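Putative isochorismatase hydrolase (Oleispira antarctica, PDB 3LQY) probably hydrolyses a small-molecule substrate of the isochorismatase type, using a cysteine-containing active site. Local coordinates at residues A[144-149]-A[180-185]; A[8-13]-A[117-122]; A[14-19]-A[67-72]. One frame throughout, in Å; residues are numbered along the deposited sequence.

Interaction 1: A[144-149]-A[180-185]; sequences AHDACA and VASADE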
# COMPACT_ATOMS: atom_id res chain seq x y z
N ALA A 144 0.19 0.84 8.61
CA ALA A 144 0.82 2.02 9.13
C ALA A 144 -0.05 3.17 8.66
O ALA A 144 -0.01 3.56 7.52
CB ALA A 144 2.25 2.14 8.61
N HIS A 145 -0.81 3.75 9.57
CA HIS A 145 -1.89 4.66 9.14
C HIS A 145 -1.38 5.96 8.53
O HIS A 145 -2.05 6.55 7.67
CB HIS A 145 -2.84 4.96 10.30
CG HIS A 145 -2.20 5.58 11.49
ND1 HIS A 145 -1.90 6.93 11.56
CD2 HIS A 145 -1.83 5.06 12.68
CE1 HIS A 145 -1.34 7.19 12.73
NE2 HIS A 145 -1.29 6.08 13.43
N ASP A 146 -0.20 6.41 8.96
CA ASP A 146 0.38 7.64 8.45
C ASP A 146 1.23 7.42 7.19
O ASP A 146 1.82 8.37 6.67
CB ASP A 146 1.15 8.40 9.55
CG ASP A 146 2.23 7.56 10.22
OD1 ASP A 146 2.29 6.34 10.04
OD2 ASP A 146 3.01 8.14 10.98
N ALA A 147 1.26 6.16 6.72
CA ALA A 147 1.90 5.78 5.47
C ALA A 147 0.89 5.35 4.40
O ALA A 147 1.28 4.66 3.44
CB ALA A 147 2.94 4.66 5.71
N CYS A 148 -0.37 5.76 4.54
CA CYS A 148 -1.37 5.55 3.51
C CYS A 148 -2.02 6.90 3.13
O CYS A 148 -2.08 7.86 3.91
CB CYS A 148 -2.46 4.56 3.99
SG CYS A 148 -1.84 2.88 4.44
N ALA A 149 -2.64 6.94 1.98
CA ALA A 149 -3.22 8.17 1.49
C ALA A 149 -4.52 7.92 0.78
O ALA A 149 -4.72 6.87 0.16
CB ALA A 149 -2.22 8.86 0.52
N VAL A 180 -3.46 -1.23 13.54
CA VAL A 180 -3.31 0.07 12.91
C VAL A 180 -2.52 0.92 13.88
O VAL A 180 -2.89 1.11 15.05
CB VAL A 180 -4.67 0.71 12.58
CG1 VAL A 180 -4.51 2.10 11.98
CG2 VAL A 180 -5.50 -0.22 11.63
N ALA A 181 -1.37 1.37 13.41
CA ALA A 181 -0.40 2.04 14.25
C ALA A 181 0.47 2.93 13.37
O ALA A 181 0.44 2.82 12.14
CB ALA A 181 0.44 0.99 14.95
N SER A 182 1.26 3.79 14.01
CA SER A 182 2.16 4.72 13.32
C SER A 182 3.32 3.95 12.70
O SER A 182 3.73 2.90 13.20
CB SER A 182 2.70 5.74 14.35
OG SER A 182 3.72 6.55 13.85
N ALA A 183 3.83 4.46 11.57
CA ALA A 183 5.14 4.02 11.05
C ALA A 183 6.15 3.94 12.19
O ALA A 183 6.82 2.91 12.37
CB ALA A 183 5.66 4.98 9.96
N ASP A 184 6.23 5.00 12.97
CA ASP A 184 7.23 5.07 14.06
C ASP A 184 6.98 4.02 15.12
O ASP A 184 7.93 3.41 15.63
CB ASP A 184 7.27 6.49 14.66
CG ASP A 184 8.03 7.50 13.77
OD1 ASP A 184 8.90 7.06 12.99
OD2 ASP A 184 7.78 8.73 13.85
N GLU A 185 5.70 3.79 15.45
CA GLU A 185 5.33 2.77 16.42
C GLU A 185 5.67 1.38 15.88
O GLU A 185 6.13 0.52 16.62
CB GLU A 185 3.84 2.86 16.76
CG GLU A 185 3.49 4.14 17.52
CD GLU A 185 2.00 4.40 17.64
OE1 GLU A 185 1.64 5.25 18.48
OE2 GLU A 185 1.19 3.75 16.93
O HOH W 1 -0.40 5.88 16.32
O HOH W 2 5.34 7.27 12.10
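Ala144 and Ala181 pair as parallel neighbours, their CA atoms 5.3 Å apart. Overlapping type I turns carry 144-149 round a corner from Ala144 to Cys148; 180-185 passes through Ser182, an N-cap, into a helix. His145 N donates to Ala181 O at 3.0 Å, and the CA-H of Ala144 meets the same oxygen. Asp146 continues the link into the helix. With CG held between its backbone N and carbonyl carbon (chi1 55°), OD1 offers its syn lone pair to Ala183 N, 2.9 Å away and nearly straight at 176°. Its OD2 takes a bond from a water that also bonds Ser182 OG and Asp184 N. His145 rests its CB on Val180 CG1 at 3.7 Å, while a second water, in the plane of the ring, joins NE2 to Glu185 OE2. That OE2 also accepts Ser182 N (2.9 Å). Replacing Asp146 with an alanine would probably leave Ala183 N without its acceptor and the first water with one partner fewer. Three successive amides at the helix start, Ser182, Ala183 and Asp184, are thus met by Glu185, Asp146 and water, and the helix end would be expected to favour the two carboxylates electrostatically.

Interaction 2: A[8-13]-A[117-122]; sequences TALLLI and VIVGAM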
# COMPACT_ATOMS: atom_id res chain seq x y z
N THR A 8 7.33 -11.52 8.43
CA THR A 8 6.56 -10.31 8.16
C THR A 8 7.18 -9.58 6.98
O THR A 8 8.37 -9.27 6.98
CB THR A 8 6.45 -9.39 9.40
OG1 THR A 8 5.94 -10.16 10.51
CG2 THR A 8 5.54 -8.19 9.12
N ALA A 9 6.34 -9.34 5.97
CA ALA A 9 6.70 -8.65 4.75
C ALA A 9 6.14 -7.24 4.81
O ALA A 9 4.99 -7.02 5.25
CB ALA A 9 6.11 -9.38 3.56
N LEU A 10 6.91 -6.26 4.37
CA LEU A 10 6.36 -4.91 4.13
C LEU A 10 5.79 -4.90 2.72
O LEU A 10 6.45 -5.30 1.76
CB LEU A 10 7.41 -3.83 4.35
CG LEU A 10 7.14 -2.37 3.95
CD1 LEU A 10 6.19 -1.70 5.00
CD2 LEU A 10 8.51 -1.67 3.80
N LEU A 11 4.53 -4.50 2.62
CA LEU A 11 3.76 -4.56 1.38
C LEU A 11 3.35 -3.15 1.02
O LEU A 11 2.52 -2.51 1.71
CB LEU A 11 2.53 -5.44 1.55
CG LEU A 11 1.70 -5.81 0.31
CD1 LEU A 11 2.55 -6.48 -0.73
CD2 LEU A 11 0.57 -6.73 0.73
N LEU A 12 3.93 -2.66 -0.05
CA LEU A 12 3.70 -1.31 -0.44
C LEU A 12 2.75 -1.32 -1.62
O LEU A 12 3.08 -1.81 -2.70
CB LEU A 12 5.04 -0.64 -0.81
CG LEU A 12 6.15 -0.74 0.27
CD1 LEU A 12 7.03 -2.01 0.14
CD2 LEU A 12 7.03 0.51 0.28
N ILE A 13 1.58 -0.73 -1.42
CA ILE A 13 0.52 -0.74 -2.43
C ILE A 13 0.47 0.56 -3.20
O ILE A 13 0.07 1.58 -2.68
CB ILE A 13 -0.89 -0.95 -1.75
CG1 ILE A 13 -0.92 -2.23 -0.92
CG2 ILE A 13 -1.97 -0.98 -2.84
CD1 ILE A 13 -0.73 -3.51 -1.73
N VAL A 117 2.84 -5.86 6.86
CA VAL A 117 2.75 -4.45 7.27
C VAL A 117 2.41 -3.69 5.99
O VAL A 117 3.14 -3.79 5.01
CB VAL A 117 4.06 -3.92 7.88
CG1 VAL A 117 3.99 -2.39 8.05
CG2 VAL A 117 4.33 -4.59 9.21
N ILE A 118 1.26 -3.01 6.00
CA ILE A 118 0.65 -2.46 4.77
C ILE A 118 0.75 -0.96 4.73
O ILE A 118 0.44 -0.28 5.71
CB ILE A 118 -0.82 -2.92 4.68
CG1 ILE A 118 -0.84 -4.44 4.39
CG2 ILE A 118 -1.60 -2.15 3.64
CD1 ILE A 118 -2.14 -5.15 4.88
N VAL A 119 1.23 -0.45 3.60
CA VAL A 119 1.33 0.99 3.38
C VAL A 119 0.91 1.25 1.92
O VAL A 119 0.84 0.33 1.11
CB VAL A 119 2.76 1.52 3.69
CG1 VAL A 119 3.23 1.04 5.10
CG2 VAL A 119 3.76 1.13 2.57
N GLY A 120 0.61 2.49 1.61
CA GLY A 120 0.27 2.83 0.23
C GLY A 120 -1.07 3.53 0.03
O GLY A 120 -1.51 4.29 0.87
N ALA A 121 -1.70 3.26 -1.09
CA ALA A 121 -2.82 4.09 -1.56
C ALA A 121 -3.72 3.26 -2.48
O ALA A 121 -3.23 2.33 -3.12
CB ALA A 121 -2.29 5.32 -2.29
N MSE A 122 -5.04 3.54 -2.54
CA MSE A 122 -5.73 4.54 -1.77
C MSE A 122 -6.44 3.87 -0.54
O MSE A 122 -6.83 2.70 -0.61
CB MSE A 122 -6.78 5.20 -2.65
CG MSE A 122 -6.21 5.72 -3.93
SE MSE A 122 -7.56 6.48 -5.11
CE MSE A 122 -8.00 4.87 -6.09
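Leu11 and Ile13 of 8-13 alternate with Val117, Val119 and Ala121 of 117-122 in an unbroken parallel ladder, the strand axes 4.6 Å apart and only 14° from parallel. Five backbone hydrogen bonds hold it. Val117 N donates to Ala9 O, Leu11 N to Val117 O, Val119 N to Leu11 O, Ile13 N to Val119 O at 2.8 Å, and Ala121 N to Ile13 O at 2.9 Å. The last is the most bent, 147° at the hydrogen. Weaker CA-H contacts fill in between, among them Gly120 CA to Ile13 O at 3.2 Å. A side chain on Gly120 would collide with that oxygen, and its backbone angles suit glycine in any case.

Apolar packing is concentrated on the face carrying Leu10, Leu12, Val117 and Val119. Leu10 swings CG opposite its backbone N (chi1 171°), which carries CD1 across to Val117 CG1 at 3.8 Å and on to Val119 CG1. Leu12 and Val119 instead lie side by side, CG against CG2, also at 3.8 Å. At the strand's start, Thr8 turns its methyl CG2 rather than its hydroxyl to Val117 CG2. Helix 33-49 covers this face through Leu43, Leu44 and Phe47. On the reverse face, Leu11 and Ile13 pack against Val57 of strand 54-59.

Beyond Ala121 a cis peptide leads into Met122, a selenomethionine, whose N bonds OD2 of the modified cysteine at position 126. Central parallel strands in a helix-covered sheet, ending beside that cysteine, are characteristic of the alpha/beta isochorismatase-like hydrolase fold.

Interaction 3: A[14-19]-A[67-72]; sequences DFQNDY and PFFLPG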
# COMPACT_ATOMS: atom_id res chain seq x y z
N ASP A 14 0.95 0.51 -4.45
CA ASP A 14 0.71 1.53 -5.44
C ASP A 14 1.16 2.92 -5.03
O ASP A 14 0.43 3.88 -5.21
CB ASP A 14 -0.77 1.61 -5.87
CG ASP A 14 -1.32 0.33 -6.48
OD1 ASP A 14 -0.56 -0.63 -6.67
OD2 ASP A 14 -2.57 0.28 -6.71
N PHE A 15 2.40 3.05 -4.56
CA PHE A 15 2.93 4.38 -4.34
C PHE A 15 3.47 4.86 -5.70
O PHE A 15 4.67 4.90 -5.93
CB PHE A 15 4.05 4.37 -3.28
CG PHE A 15 3.61 4.71 -1.88
CD1 PHE A 15 2.94 5.90 -1.60
CD2 PHE A 15 3.91 3.87 -0.83
CE1 PHE A 15 2.61 6.24 -0.35
CE2 PHE A 15 3.57 4.21 0.46
CZ PHE A 15 2.89 5.39 0.71
N GLN A 16 2.55 5.15 -6.63
CA GLN A 16 2.85 5.45 -8.01
C GLN A 16 2.69 6.93 -8.31
O GLN A 16 1.92 7.64 -7.67
CB GLN A 16 1.98 4.61 -8.93
CG GLN A 16 2.31 3.13 -8.85
CD GLN A 16 1.21 2.28 -9.42
OE1 GLN A 16 0.44 1.69 -8.66
NE2 GLN A 16 1.11 2.22 -10.72
N ASN A 17 3.51 7.40 -9.26
CA ASN A 17 3.59 8.81 -9.55
C ASN A 17 2.29 9.55 -9.73
O ASN A 17 2.12 10.68 -9.23
CB ASN A 17 4.44 9.01 -10.82
CG ASN A 17 5.93 8.82 -10.56
OD1 ASN A 17 6.43 9.15 -9.49
ND2 ASN A 17 6.63 8.26 -11.53
N ASP A 18 1.35 8.98 -10.48
CA ASP A 18 0.02 9.66 -10.67
C ASP A 18 -0.73 10.10 -9.42
O ASP A 18 -1.66 10.92 -9.50
CB ASP A 18 -0.93 8.85 -11.58
CG ASP A 18 -0.63 8.97 -13.08
OD1 ASP A 18 -0.12 10.02 -13.52
OD2 ASP A 18 -0.88 7.99 -13.84
N TYR A 19 -0.34 9.56 -8.28
CA TYR A 19 -0.93 9.89 -6.99
C TYR A 19 -0.36 11.09 -6.28
O TYR A 19 -0.96 11.61 -5.36
CB TYR A 19 -0.88 8.68 -6.03
CG TYR A 19 -1.88 7.56 -6.29
CD1 TYR A 19 -3.05 7.79 -6.98
CD2 TYR A 19 -1.66 6.29 -5.78
CE1 TYR A 19 -4.01 6.80 -7.13
CE2 TYR A 19 -2.60 5.24 -5.93
CZ TYR A 19 -3.77 5.52 -6.63
OH TYR A 19 -4.68 4.51 -6.81
N PRO A 67 -8.01 6.40 -17.10
CA PRO A 67 -7.95 7.73 -16.48
C PRO A 67 -6.61 8.08 -15.83
O PRO A 67 -6.24 9.25 -15.81
CB PRO A 67 -9.04 7.67 -15.41
CG PRO A 67 -9.13 6.23 -15.08
CD PRO A 67 -8.89 5.50 -16.35
N PHE A 68 -5.94 7.08 -15.29
CA PHE A 68 -4.65 7.23 -14.65
C PHE A 68 -3.99 5.87 -14.68
O PHE A 68 -4.64 4.88 -15.07
CB PHE A 68 -4.75 7.78 -13.21
CG PHE A 68 -5.57 6.93 -12.25
CD1 PHE A 68 -6.94 6.83 -12.37
CD2 PHE A 68 -4.95 6.28 -11.19
CE1 PHE A 68 -7.68 6.05 -11.46
CE2 PHE A 68 -5.69 5.54 -10.25
CZ PHE A 68 -7.03 5.41 -10.41
N PHE A 69 -2.74 5.79 -14.28
CA PHE A 69 -1.97 4.55 -14.37
C PHE A 69 -2.08 3.91 -15.74
O PHE A 69 -2.33 2.71 -15.87
CB PHE A 69 -2.34 3.57 -13.27
CG PHE A 69 -2.10 4.09 -11.88
CD1 PHE A 69 -1.17 5.09 -11.63
CD2 PHE A 69 -2.72 3.49 -10.77
CE1 PHE A 69 -0.93 5.54 -10.34
CE2 PHE A 69 -2.46 3.95 -9.50
CZ PHE A 69 -1.56 4.95 -9.28
N LEU A 70 -1.78 4.72 -16.75
CA LEU A 70 -1.82 4.25 -18.12
C LEU A 70 -0.75 3.20 -18.22
O LEU A 70 0.30 3.32 -17.59
CB LEU A 70 -1.62 5.38 -19.11
CG LEU A 70 -2.93 6.10 -19.49
CD1 LEU A 70 -3.53 6.85 -18.31
CD2 LEU A 70 -2.69 7.06 -20.62
N PRO A 71 -1.04 2.14 -18.97
CA PRO A 71 -0.07 1.07 -19.01
C PRO A 71 1.22 1.49 -19.78
O PRO A 71 1.16 2.09 -20.88
CB PRO A 71 -0.86 -0.06 -19.67
CG PRO A 71 -1.75 0.66 -20.65
CD PRO A 71 -2.15 1.92 -19.91
N GLY A 72 2.37 1.25 -19.15
CA GLY A 72 3.67 1.65 -19.67
C GLY A 72 4.08 3.11 -19.46
O GLY A 72 5.18 3.52 -19.87
O HOH W 3 -0.58 7.34 -16.45
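Asp18, in a short 3-10 turn, faces Phe68 and Phe69 of an irregular loop, with the CA atoms of Asp18 and Phe68 6.6 Å apart. The motif is an aromatic cluster of Tyr19, Phe68 and Phe69 that joins the loops following strands 8-13 and 54-59. Phe69 is its centre. Its edge points into the face of Tyr19, CZ standing over the middle of that ring, in an edge-to-face pair with centroids 4.7 Å apart and planes at 64°. The Gln16 amide stacks on one face of Phe69, only 11° from parallel, with NE2 3.7 Å above the ring plane near its centre; bonds from NE2 to the backbone oxygens of His59 and Ala76 hold the amide in this orientation. Phe68 covers the opposite face with CD2. Its CE2 also comes within 3.7 Å of Tyr19 OH, which sits at the edge of the Phe68 ring. Phe69 CE1 is wedged between aliphatic carbons, 3.4 Å from Gln16 CB and 3.5 Å from Asp18 CB. The carboxylate of Asp18 divides its work: OD1 receives Lys27 N, while OD2, on its anti side, accepts Phe69 N at 2.9 Å. That same OD2 takes a bond of 2.7 Å from a water whose oxygen accepts Leu70 N.

Interaction 2 lies in the middle of the sheet, about 10 Å between centres from interaction 1 and about 17 Å from interaction 3. Interactions 1 and 2 are joined through the sheet itself: Gly120 N probably bonds Ala147 O (2.9 Å), and Ala149 N probably bonds Gly120 O. Phe15 ties in the third, its CE2 lying 3.6 Å from Gly120 CA and its CZ 3.3 Å from Ala147 O. Tyr19 adds a second link, its OH 3.4 Å from Met122 CE. Interactions 1 and 3, centres about 22 Å apart, flank the centre of the chain. Around the strand ends gather the oxidised cysteine at position 126 and Asp14, weakly paired with Lys93, consistent with the family's active site.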